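Local coordinates for probable aromatic acid decarboxylase (Escherichia coli, PDB 1SBZ), which probably acts as a flavin prenyltransferase, binding FMN and making prenylated FMN for a phenolic acid decarboxylase, at residues G6-T11 against M88-G93; L33-W38 against Y49-V54; A68-I71 against S75-T78; D79-I84 against G101-A106. All coordinates share one frame; numbering follows the deposited sequence.

Interaction 1 of 4, residues G6-T11 against M88-G93. With FMN (flavin mononucleotide), chain H.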
# COMPACT_ATOMS: atom_id res chain seq x y z
N GLY D 6 19.91 -17.54 -20.67
CA GLY D 6 19.25 -18.61 -19.94
C GLY D 6 18.14 -19.16 -20.81
O GLY D 6 17.46 -18.40 -21.49
N MSE D 7 17.97 -20.47 -20.81
CA MSE D 7 16.83 -21.07 -21.48
C MSE D 7 16.06 -21.89 -20.50
O MSE D 7 16.62 -22.53 -19.61
CB MSE D 7 17.24 -21.91 -22.69
CG MSE D 7 17.73 -21.10 -23.87
SE MSE D 7 17.91 -22.18 -25.49
CE MSE D 7 16.05 -22.72 -25.77
N THR D 8 14.75 -21.91 -20.68
CA THR D 8 13.84 -22.39 -19.67
C THR D 8 12.68 -23.17 -20.31
O THR D 8 12.40 -23.00 -21.49
CB THR D 8 13.43 -21.13 -18.87
OG1 THR D 8 14.18 -21.09 -17.64
CG2 THR D 8 12.04 -21.16 -18.46
N GLY D 9 12.02 -24.02 -19.52
CA GLY D 9 11.06 -24.99 -20.04
C GLY D 9 9.66 -24.48 -20.38
O GLY D 9 8.68 -25.16 -20.12
N ALA D 10 9.58 -23.29 -20.95
CA ALA D 10 8.33 -22.82 -21.54
C ALA D 10 8.34 -23.18 -23.02
O ALA D 10 9.40 -23.24 -23.65
CB ALA D 10 8.17 -21.32 -21.35
N THR D 11 7.16 -23.43 -23.58
CA THR D 11 7.10 -23.68 -25.00
C THR D 11 7.66 -22.44 -25.72
O THR D 11 7.43 -21.32 -25.28
CB THR D 11 5.67 -24.10 -25.44
OG1 THR D 11 5.65 -24.28 -26.86
CG2 THR D 11 4.64 -23.00 -25.18
N MSE D 88 7.07 -19.37 -16.15
CA MSE D 88 6.47 -18.72 -14.99
C MSE D 88 7.15 -19.11 -13.70
O MSE D 88 7.28 -18.30 -12.79
CB MSE D 88 4.96 -19.01 -14.92
CG MSE D 88 4.17 -18.46 -16.11
SE MSE D 88 4.34 -16.52 -16.39
CE MSE D 88 5.80 -16.47 -17.76
N LYS D 89 7.62 -20.36 -13.63
CA LYS D 89 8.39 -20.83 -12.48
C LYS D 89 9.70 -20.05 -12.34
O LYS D 89 10.05 -19.58 -11.25
CB LYS D 89 8.60 -22.36 -12.55
CG LYS D 89 10.04 -22.88 -12.69
CD LYS D 89 10.68 -23.09 -11.35
CE LYS D 89 11.70 -24.20 -11.38
NZ LYS D 89 13.05 -23.77 -11.84
N THR D 90 10.43 -19.90 -13.44
CA THR D 90 11.69 -19.17 -13.41
C THR D 90 11.46 -17.69 -13.09
O THR D 90 12.18 -17.11 -12.28
CB THR D 90 12.46 -19.37 -14.72
OG1 THR D 90 13.02 -20.70 -14.73
CG2 THR D 90 13.68 -18.47 -14.78
N LEU D 91 10.46 -17.11 -13.74
CA LEU D 91 10.03 -15.73 -13.46
C LEU D 91 9.75 -15.53 -11.97
O LEU D 91 10.23 -14.56 -11.36
CB LEU D 91 8.79 -15.41 -14.31
CG LEU D 91 8.13 -14.02 -14.36
CD1 LEU D 91 7.40 -13.71 -13.10
CD2 LEU D 91 9.10 -12.91 -14.66
N ALA D 92 8.97 -16.44 -11.40
CA ALA D 92 8.60 -16.39 -9.99
C ALA D 92 9.80 -16.52 -9.06
O ALA D 92 9.87 -15.84 -8.04
CB ALA D 92 7.58 -17.47 -9.68
N GLY D 93 10.74 -17.39 -9.42
CA GLY D 93 11.97 -17.57 -8.66
C GLY D 93 12.81 -16.32 -8.62
O GLY D 93 13.32 -15.94 -7.55
N1 FMN H . 5.56 -23.33 -18.22
C2 FMN H . 5.25 -22.00 -18.43
O2 FMN H . 5.33 -21.24 -17.48
N3 FMN H . 4.87 -21.56 -19.68
C4 FMN H . 4.80 -22.47 -20.74
O4 FMN H . 4.71 -22.02 -21.89
C4A FMN H . 5.12 -23.82 -20.52
N5 FMN H . 5.07 -24.75 -21.55
C5A FMN H . 5.39 -26.08 -21.31
C6 FMN H . 5.34 -27.02 -22.35
C7 FMN H . 5.68 -28.36 -22.12
C7M FMN H . 5.97 -29.23 -23.31
C8 FMN H . 6.06 -28.77 -20.83
C8M FMN H . 6.67 -30.13 -20.58
C9 FMN H . 6.10 -27.83 -19.80
C9A FMN H . 5.78 -26.49 -20.03
N10 FMN H . 5.82 -25.56 -19.00
C10 FMN H . 5.49 -24.24 -19.25
C1' FMN H . 5.96 -26.04 -17.57
C2' FMN H . 7.40 -25.83 -17.10
O2' FMN H . 8.28 -26.50 -17.98
C3' FMN H . 7.61 -26.26 -15.65
O3' FMN H . 6.96 -25.34 -14.78
C4' FMN H . 9.08 -26.41 -15.26
O4' FMN H . 9.21 -26.67 -13.87
C5' FMN H . 9.91 -25.18 -15.59
O5' FMN H . 11.20 -25.29 -15.00
P FMN H . 12.38 -24.34 -15.55
O1P FMN H . 12.74 -24.82 -16.94
O2P FMN H . 13.53 -24.47 -14.59
O3P FMN H . 11.89 -22.91 -15.60
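Thr8 and Thr90 pass each other in opposite senses and meet at their hydroxyl groups. Thr8 OG1 donates to Thr90 OG1 at 3.2 Å, and Thr90 OG1 in turn donates to O3P of FMN at 2.6 Å, two consecutive hydrogen bonds ending on the phosphate. The Thr90 hydroxyl lies anti to its carbonyl carbon (chi1 -75°), beside the backbone N, and from there it serves both partners. The methyl of Thr8 also faces the phosphate, with CG2 3.4 Å from O3P. Each remaining terminal oxygen has its own donor from these segments: Gly9 N reaches O1P at 2.8 Å, while Lys89, its chain bent at chi2 and chi4, brings NZ to within 2.9 Å of O2P. Gly9 also takes the ribityl chain, its carbonyl O accepting from O2' at 2.6 Å. At the flavin, the backbone N of selenomethionine Met88 gives a nearly straight bond to O2 (172°), and Ala10 lies against the ring system, its CA 3.5 Å from C4A. Gln67 of a neighbouring subunit adds another hydrogen bond to the cofactor. The loop after strand 2-7 and the first turn of helix 88-96 thus form two walls of an FMN pocket at the C-terminal edge of a parallel sheet, the usual place for a nucleotide cofactor in a Rossmann-like alpha/beta fold.

Interaction 2 of 4, residues L33-W38 against Y49-V54. With FMN (flavin mononucleotide), chain H.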
# COMPACT_ATOMS: atom_id res chain seq x y z
N LEU D 33 25.68 -19.70 -21.99
CA LEU D 33 24.37 -20.34 -21.99
C LEU D 33 24.13 -21.17 -20.73
O LEU D 33 25.04 -21.85 -20.25
CB LEU D 33 24.21 -21.23 -23.24
CG LEU D 33 23.03 -22.20 -23.35
CD1 LEU D 33 21.69 -21.44 -23.39
CD2 LEU D 33 23.18 -23.07 -24.58
N VAL D 34 22.92 -21.08 -20.19
CA VAL D 34 22.47 -21.99 -19.15
C VAL D 34 21.11 -22.55 -19.54
O VAL D 34 20.12 -21.82 -19.57
CB VAL D 34 22.38 -21.31 -17.76
CG1 VAL D 34 22.25 -22.36 -16.66
CG2 VAL D 34 23.58 -20.45 -17.49
N MSE D 35 21.06 -23.84 -19.85
CA MSE D 35 19.80 -24.52 -20.16
C MSE D 35 19.30 -25.26 -18.93
O MSE D 35 20.03 -26.05 -18.34
CB MSE D 35 19.96 -25.52 -21.31
CG MSE D 35 20.29 -24.92 -22.66
SE MSE D 35 20.68 -26.32 -23.99
CE MSE D 35 22.37 -26.95 -23.23
N SER D 36 18.05 -24.99 -18.53
CA SER D 36 17.43 -25.71 -17.42
C SER D 36 17.14 -27.15 -17.85
O SER D 36 17.16 -27.45 -19.03
CB SER D 36 16.14 -25.03 -16.99
OG SER D 36 15.13 -25.22 -17.96
N LYS D 37 16.85 -28.02 -16.88
CA LYS D 37 16.45 -29.39 -17.19
C LYS D 37 15.26 -29.41 -18.16
O LYS D 37 15.26 -30.13 -19.16
CB LYS D 37 16.12 -30.16 -15.90
CG LYS D 37 15.86 -31.66 -16.09
CD LYS D 37 14.37 -31.99 -16.03
CE LYS D 37 14.09 -33.46 -16.36
NZ LYS D 37 14.96 -34.42 -15.58
N TRP D 38 14.25 -28.59 -17.89
CA TRP D 38 13.06 -28.60 -18.72
C TRP D 38 13.23 -27.94 -20.09
O TRP D 38 12.53 -28.29 -21.04
CB TRP D 38 11.83 -28.10 -17.95
CG TRP D 38 11.39 -29.13 -16.96
CD1 TRP D 38 11.60 -29.11 -15.60
CD2 TRP D 38 10.74 -30.37 -17.24
NE1 TRP D 38 11.08 -30.24 -15.02
CE2 TRP D 38 10.56 -31.04 -16.00
CE3 TRP D 38 10.27 -30.99 -18.41
CZ2 TRP D 38 9.92 -32.29 -15.91
CZ3 TRP D 38 9.64 -32.23 -18.31
CH2 TRP D 38 9.47 -32.87 -17.07
N TYR D 49 17.01 -29.90 -33.11
CA TYR D 49 18.31 -29.90 -32.43
C TYR D 49 18.23 -30.66 -31.12
O TYR D 49 17.16 -30.76 -30.52
CB TYR D 49 18.77 -28.47 -32.15
CG TYR D 49 18.81 -27.59 -33.38
CD1 TYR D 49 17.81 -26.66 -33.63
CD2 TYR D 49 19.85 -27.70 -34.31
CE1 TYR D 49 17.84 -25.85 -34.77
CE2 TYR D 49 19.89 -26.91 -35.44
CZ TYR D 49 18.89 -25.99 -35.67
OH TYR D 49 18.93 -25.20 -36.80
N SER D 50 19.36 -31.22 -30.70
CA SER D 50 19.48 -31.77 -29.36
C SER D 50 20.00 -30.66 -28.45
O SER D 50 20.35 -29.58 -28.92
CB SER D 50 20.45 -32.95 -29.35
OG SER D 50 21.79 -32.49 -29.33
N ALA D 51 20.07 -30.94 -27.15
CA ALA D 51 20.60 -29.99 -26.18
C ALA D 51 22.07 -29.69 -26.47
O ALA D 51 22.51 -28.55 -26.36
CB ALA D 51 20.41 -30.50 -24.76
N ARG D 52 22.82 -30.72 -26.86
CA ARG D 52 24.24 -30.58 -27.19
C ARG D 52 24.46 -29.73 -28.44
O ARG D 52 25.41 -28.95 -28.49
CB ARG D 52 24.92 -31.94 -27.31
CG ARG D 52 25.43 -32.49 -25.99
CD ARG D 52 24.60 -33.62 -25.39
NE ARG D 52 23.15 -33.38 -25.37
CZ ARG D 52 22.23 -34.20 -25.89
NH1 ARG D 52 22.59 -35.35 -26.47
NH2 ARG D 52 20.95 -33.87 -25.82
N ASP D 53 23.60 -29.90 -29.44
CA ASP D 53 23.58 -29.02 -30.61
C ASP D 53 23.44 -27.56 -30.22
O ASP D 53 24.13 -26.69 -30.76
CB ASP D 53 22.41 -29.38 -31.53
CG ASP D 53 22.66 -30.63 -32.34
OD1 ASP D 53 23.83 -30.98 -32.61
OD2 ASP D 53 21.72 -31.33 -32.77
N VAL D 54 22.53 -27.29 -29.29
CA VAL D 54 22.29 -25.92 -28.81
C VAL D 54 23.47 -25.43 -27.97
O VAL D 54 23.92 -24.30 -28.13
CB VAL D 54 20.95 -25.83 -28.03
CG1 VAL D 54 20.79 -24.46 -27.36
CG2 VAL D 54 19.78 -26.10 -28.96
N1 FMN H . 5.56 -23.33 -18.22
C2 FMN H . 5.25 -22.00 -18.43
O2 FMN H . 5.33 -21.24 -17.48
N3 FMN H . 4.87 -21.56 -19.68
C4 FMN H . 4.80 -22.47 -20.74
O4 FMN H . 4.71 -22.02 -21.89
C4A FMN H . 5.12 -23.82 -20.52
N5 FMN H . 5.07 -24.75 -21.55
C5A FMN H . 5.39 -26.08 -21.31
C6 FMN H . 5.34 -27.02 -22.35
C7 FMN H . 5.68 -28.36 -22.12
C7M FMN H . 5.97 -29.23 -23.31
C8 FMN H . 6.06 -28.77 -20.83
C8M FMN H . 6.67 -30.13 -20.58
C9 FMN H . 6.10 -27.83 -19.80
C9A FMN H . 5.78 -26.49 -20.03
N10 FMN H . 5.82 -25.56 -19.00
C10 FMN H . 5.49 -24.24 -19.25
C1' FMN H . 5.96 -26.04 -17.57
C2' FMN H . 7.40 -25.83 -17.10
O2' FMN H . 8.28 -26.50 -17.98
C3' FMN H . 7.61 -26.26 -15.65
O3' FMN H . 6.96 -25.34 -14.78
C4' FMN H . 9.08 -26.41 -15.26
O4' FMN H . 9.21 -26.67 -13.87
C5' FMN H . 9.91 -25.18 -15.59
O5' FMN H . 11.20 -25.29 -15.00
P FMN H . 12.38 -24.34 -15.55
O1P FMN H . 12.74 -24.82 -16.94
O2P FMN H . 13.53 -24.47 -14.59
O3P FMN H . 11.89 -22.91 -15.60
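Met35, a selenomethionine, and Leu33 push their side chains from strand 30-35 into the underside of helix 51-55, where Val54 and Ala51 receive them. Met35 SE lies 3.9 Å from Val54 CG1 and touches the methyl of Ala51 more loosely. Its chain runs extended through chi2 and then bends at chi3 (-68°), which carries CE to 3.5 Å from Ala51 O. Leu33 crosses Val54 at about a right angle; its CD2 branch packs 3.9 Å from Val54 CG1 and at similar range from Val54 O. No hydrogen bond spans the two segments; the side chains meet by apolar packing, with backbone carbonyl oxygens also in van der Waals contact. The join belongs to a beta-alpha-beta unit: strand 30-35 leads through helices 37-46 and 51-55 to its parallel neighbour, strand 60-62, and the contact seats the second of these helices on the sheet. Ile43 of helix 37-46 touches both Met35 and Val54, and Val17 and Leu20 of helix 13-24 close round Val54. The start of helix 51-55 is fixed by a capping box, in which Asp53 N donates to Ser50 OG at 3.2 Å and Ser50 N donates to Asp53 OD2, approaching on the anti side and 31° out of the carboxylate plane. Beyond the strand, Ser36 N-caps helix 37-46, its OG accepting from Ala39 N while donating to FMN O1P at 2.6 Å. Trp38 follows, its ring set obliquely beside the ribityl chain with CD1 3.7 Å from C4'.

Interaction 3 of 4, residues A68-I71 against S75-T78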
# COMPACT_ATOMS: atom_id res chain seq x y z
N ALA D 68 28.79 -22.53 -8.69
CA ALA D 68 30.20 -22.13 -8.64
C ALA D 68 30.75 -21.74 -10.01
O ALA D 68 31.95 -21.48 -10.15
CB ALA D 68 31.06 -23.22 -7.98
N ALA D 69 29.88 -21.68 -11.01
CA ALA D 69 30.24 -21.21 -12.36
C ALA D 69 30.68 -19.75 -12.34
O ALA D 69 30.35 -19.00 -11.42
CB ALA D 69 29.07 -21.40 -13.32
N THR D 70 31.44 -19.35 -13.36
CA THR D 70 31.94 -17.97 -13.47
C THR D 70 30.83 -16.92 -13.32
O THR D 70 30.97 -15.96 -12.55
CB THR D 70 32.70 -17.74 -14.79
OG1 THR D 70 31.98 -18.33 -15.87
CG2 THR D 70 34.03 -18.51 -14.79
N ILE D 71 29.73 -17.14 -14.04
CA ILE D 71 28.61 -16.18 -14.10
C ILE D 71 27.80 -16.11 -12.80
O ILE D 71 26.87 -15.31 -12.68
CB ILE D 71 27.69 -16.49 -15.30
CG1 ILE D 71 27.16 -17.93 -15.22
CG2 ILE D 71 28.42 -16.22 -16.61
CD1 ILE D 71 25.96 -18.21 -16.08
N SER D 75 31.80 -10.24 -9.60
CA SER D 75 33.06 -9.66 -10.08
C SER D 75 33.39 -10.07 -11.52
O SER D 75 34.12 -9.37 -12.22
CB SER D 75 34.22 -10.00 -9.14
OG SER D 75 34.30 -11.39 -8.90
N PHE D 76 32.83 -11.20 -11.97
CA PHE D 76 32.97 -11.62 -13.36
C PHE D 76 32.01 -10.81 -14.23
O PHE D 76 30.80 -11.06 -14.25
CB PHE D 76 32.69 -13.13 -13.50
CG PHE D 76 32.79 -13.63 -14.91
CD1 PHE D 76 34.03 -13.88 -15.49
CD2 PHE D 76 31.64 -13.88 -15.66
CE1 PHE D 76 34.13 -14.36 -16.81
CE2 PHE D 76 31.73 -14.35 -16.97
CZ PHE D 76 32.97 -14.59 -17.54
N ARG D 77 32.57 -9.82 -14.94
CA ARG D 77 31.80 -8.84 -15.68
C ARG D 77 31.06 -9.41 -16.90
O ARG D 77 31.65 -10.13 -17.72
CB ARG D 77 32.70 -7.68 -16.12
CG ARG D 77 31.95 -6.49 -16.70
CD ARG D 77 32.72 -5.68 -17.75
NE ARG D 77 33.08 -6.46 -18.94
CZ ARG D 77 32.26 -6.78 -19.95
NH1 ARG D 77 30.99 -6.40 -19.92
NH2 ARG D 77 32.70 -7.49 -20.98
N THR D 78 29.77 -9.09 -16.99
CA THR D 78 28.97 -9.32 -18.19
C THR D 78 28.17 -8.06 -18.48
O THR D 78 28.06 -7.17 -17.64
CB THR D 78 27.99 -10.50 -18.02
OG1 THR D 78 26.95 -10.13 -17.10
CG2 THR D 78 28.66 -11.72 -17.38
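A CH-pi contact between Thr70 and Phe76 dominates: Thr70 CB sits 3.9 Å from the ring centroid and only 2° off the ring normal, almost exactly over the middle of one face. The ring is brought there by a chi1 of 179°, which swings CG to the far side of CB from the Phe76 backbone N. Apolar packing adds Ile71, whose CG2 branch approaches the ring obliquely and lies 3.8 Å from CE2, at the same flank of the ring that Thr70 OG1 approaches. The backbone contributes a van der Waals contact, with Thr70 O 3.4 Å from Phe76 CB; hydrogen bonds across the segments are absent. Both segments belong to the long connection from strand 60-62 to strand 80-86, which passes strands 30-35 and 2-7 in the sheet order, the crossover of a Rossmann-like topology, and a short 3-10 turn beginning at Thr70 puts Thr70 and Ile71 against the phenyl group. Lys2 and His32 also meet that ring, Lys2 through a cation-pi interaction and His32 with its ring plane at about 75° to the phenyl. Arg77 pairs with Asp79 in a salt bridge just beyond. Ile71 also packs on Leu102 and Ala106 of helix 102-112, while Ala68 reaches a subunit interface, where it touches Trp38 of a neighbouring subunit and a bound FMN.

Interaction 4 of 4, residues D79-I84 against G101-A106. With FMN (flavin mononucleotide), chain E.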
# COMPACT_ATOMS: atom_id res chain seq x y z
N ASP D 79 27.60 -7.99 -19.68
CA ASP D 79 26.79 -6.85 -20.07
C ASP D 79 25.32 -7.08 -19.81
O ASP D 79 24.50 -6.19 -20.01
CB ASP D 79 27.04 -6.50 -21.54
CG ASP D 79 28.46 -6.06 -21.78
OD1 ASP D 79 28.70 -4.84 -21.84
OD2 ASP D 79 29.41 -6.86 -21.87
N GLY D 80 24.97 -8.28 -19.36
CA GLY D 80 23.58 -8.59 -19.03
C GLY D 80 23.19 -10.02 -19.32
O GLY D 80 24.05 -10.87 -19.55
N MSE D 81 21.88 -10.26 -19.33
CA MSE D 81 21.33 -11.60 -19.40
C MSE D 81 19.97 -11.58 -20.10
O MSE D 81 19.19 -10.65 -19.90
CB MSE D 81 21.18 -12.19 -17.99
CG MSE D 81 20.54 -13.58 -17.91
SE MSE D 81 20.72 -14.35 -16.13
CE MSE D 81 19.95 -16.08 -16.47
N ILE D 82 19.71 -12.59 -20.92
CA ILE D 82 18.41 -12.81 -21.54
C ILE D 82 17.92 -14.19 -21.12
O ILE D 82 18.66 -15.16 -21.19
CB ILE D 82 18.49 -12.74 -23.09
CG1 ILE D 82 19.14 -11.43 -23.54
CG2 ILE D 82 17.10 -12.89 -23.72
CD1 ILE D 82 19.63 -11.43 -24.98
N VAL D 83 16.67 -14.28 -20.67
CA VAL D 83 16.07 -15.59 -20.43
C VAL D 83 14.99 -15.80 -21.48
O VAL D 83 14.00 -15.06 -21.51
CB VAL D 83 15.48 -15.72 -19.00
CG1 VAL D 83 15.02 -17.15 -18.73
CG2 VAL D 83 16.51 -15.27 -17.95
N ILE D 84 15.19 -16.80 -22.35
CA ILE D 84 14.37 -16.97 -23.55
C ILE D 84 14.16 -18.44 -23.97
O ILE D 84 15.13 -19.13 -24.32
CB ILE D 84 14.97 -16.13 -24.72
CG1 ILE D 84 14.11 -16.25 -25.98
CG2 ILE D 84 16.46 -16.50 -24.97
CD1 ILE D 84 14.55 -15.31 -27.10
N GLY D 101 19.02 -22.46 -8.31
CA GLY D 101 19.91 -22.99 -9.35
C GLY D 101 20.65 -21.86 -10.04
O GLY D 101 20.56 -20.70 -9.61
N LEU D 102 21.37 -22.18 -11.11
CA LEU D 102 22.21 -21.19 -11.80
C LEU D 102 21.45 -20.18 -12.66
O LEU D 102 21.91 -19.07 -12.84
CB LEU D 102 23.33 -21.86 -12.62
CG LEU D 102 24.33 -20.87 -13.28
CD1 LEU D 102 25.02 -19.99 -12.24
CD2 LEU D 102 25.35 -21.58 -14.14
N VAL D 103 20.29 -20.55 -13.20
CA VAL D 103 19.52 -19.57 -13.95
C VAL D 103 19.11 -18.46 -12.98
O VAL D 103 19.29 -17.27 -13.27
CB VAL D 103 18.29 -20.19 -14.68
CG1 VAL D 103 17.41 -19.10 -15.31
CG2 VAL D 103 18.75 -21.18 -15.75
N GLY D 104 18.62 -18.86 -11.81
CA GLY D 104 18.16 -17.94 -10.77
C GLY D 104 19.26 -17.14 -10.14
O GLY D 104 19.11 -15.93 -9.92
N ARG D 105 20.38 -17.81 -9.84
CA ARG D 105 21.56 -17.16 -9.27
C ARG D 105 22.19 -16.16 -10.22
O ARG D 105 22.46 -15.02 -9.83
CB ARG D 105 22.59 -18.20 -8.80
CG ARG D 105 23.94 -17.61 -8.35
CD ARG D 105 23.88 -16.71 -7.11
NE ARG D 105 25.20 -16.17 -6.77
CZ ARG D 105 25.43 -15.23 -5.87
NH1 ARG D 105 24.43 -14.68 -5.18
NH2 ARG D 105 26.66 -14.82 -5.65
N ALA D 106 22.43 -16.56 -11.47
CA ALA D 106 22.97 -15.64 -12.46
C ALA D 106 22.06 -14.42 -12.63
O ALA D 106 22.56 -13.31 -12.80
CB ALA D 106 23.17 -16.34 -13.80
N1 FMN E . 25.17 -16.36 -2.31
C2 FMN E . 24.88 -15.24 -1.55
O2 FMN E . 23.71 -14.90 -1.42
N3 FMN E . 25.90 -14.51 -0.95
C4 FMN E . 27.21 -14.90 -1.10
O4 FMN E . 28.12 -14.19 -0.68
C4A FMN E . 27.51 -16.04 -1.87
N5 FMN E . 28.82 -16.44 -2.03
C5A FMN E . 29.12 -17.57 -2.78
C6 FMN E . 30.46 -17.95 -2.92
C7 FMN E . 30.81 -19.08 -3.65
C7M FMN E . 32.03 -19.80 -3.16
C8 FMN E . 29.79 -19.82 -4.28
C8M FMN E . 30.09 -21.16 -4.88
C9 FMN E . 28.45 -19.44 -4.14
C9A FMN E . 28.11 -18.30 -3.39
N10 FMN E . 26.79 -17.91 -3.24
C10 FMN E . 26.48 -16.77 -2.48
C1' FMN E . 25.72 -18.57 -4.07
C2' FMN E . 24.93 -19.55 -3.20
O2' FMN E . 25.80 -20.53 -2.68
C3' FMN E . 23.78 -20.19 -3.99
O3' FMN E . 22.78 -19.22 -4.20
C4' FMN E . 23.17 -21.41 -3.31
O4' FMN E . 22.05 -21.85 -4.05
C5' FMN E . 22.72 -21.13 -1.88
O5' FMN E . 22.01 -22.24 -1.38
P FMN E . 21.83 -22.44 0.19
O1P FMN E . 20.87 -23.58 0.42
O2P FMN E . 21.28 -21.18 0.85
O3P FMN E . 23.19 -22.75 0.78
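Selenomethionine Met81 meets Val103 and Ala106 with a fully stretched side chain: CG lies opposite the backbone N (chi1 177°), and the two torsions beyond are also close to 180°. This straight rod spans the gap from strand 80-86 to helix 102-112 and delivers its last two atoms to Ala106 and Val103, three residues apart on the helix face turned to the strand. Met81 SE rests on Ala106, 3.9 Å from Ala106 CB and 3.7 Å from Ala106 C. CE goes on to Val103, where it lies 3.5 Å from the backbone O and 4.1 Å from CG1, the two side chains crossing at about a right angle. No hydrogen bond spans the segments, and the side chains meet by apolar packing. Strand 80-86, helix 88-96, helix 102-112 and strand 116-121 form a beta-alpha-beta crossover between adjacent parallel strands, and Met81 packs the second helix against the sheet; Leu117 of the next strand packs beside it. Gly101 occupies the N-cap of helix 102-112, and its carbonyl O receives Arg105 N at 2.9 Å. Arg105 itself leaves the helix on the side turned from the strand. A bend at chi2 (64°) takes its guanidinium to an FMN held by a neighbouring subunit, where C1' lies 3.6 Å above the guanidinium plane, toward its rim, and NH1 comes 3.4 Å from N1. Glu123 of that neighbouring subunit forms a salt bridge with NH1.

Interactions 1, 2 and 4 are tied together by the parallel sheet. Strand 2-7 joins strand 30-35 through probable hydrogen bonds such as Met7 N to Val34 O (2.8 Å), and strand 80-86 through Gly6 N to Ile82 O (2.7 Å). Interactions 1 and 2 converge on one FMN, where Ser36 and Thr90 both bond the phosphate. Behind that site Thr90 CG2 packs 3.8 Å from Val103 CG1, linking interaction 1 to interaction 4. Interaction 3 does not touch interaction 1, but Ile71 CD1 lies 3.6 Å from Val34 CG2 of interaction 2, and Ala69 CB 3.8 Å from Leu102 CD2 of interaction 4. Ala68 of interaction 3 and Arg105 of interaction 4 reach FMN held by a neighbouring subunit.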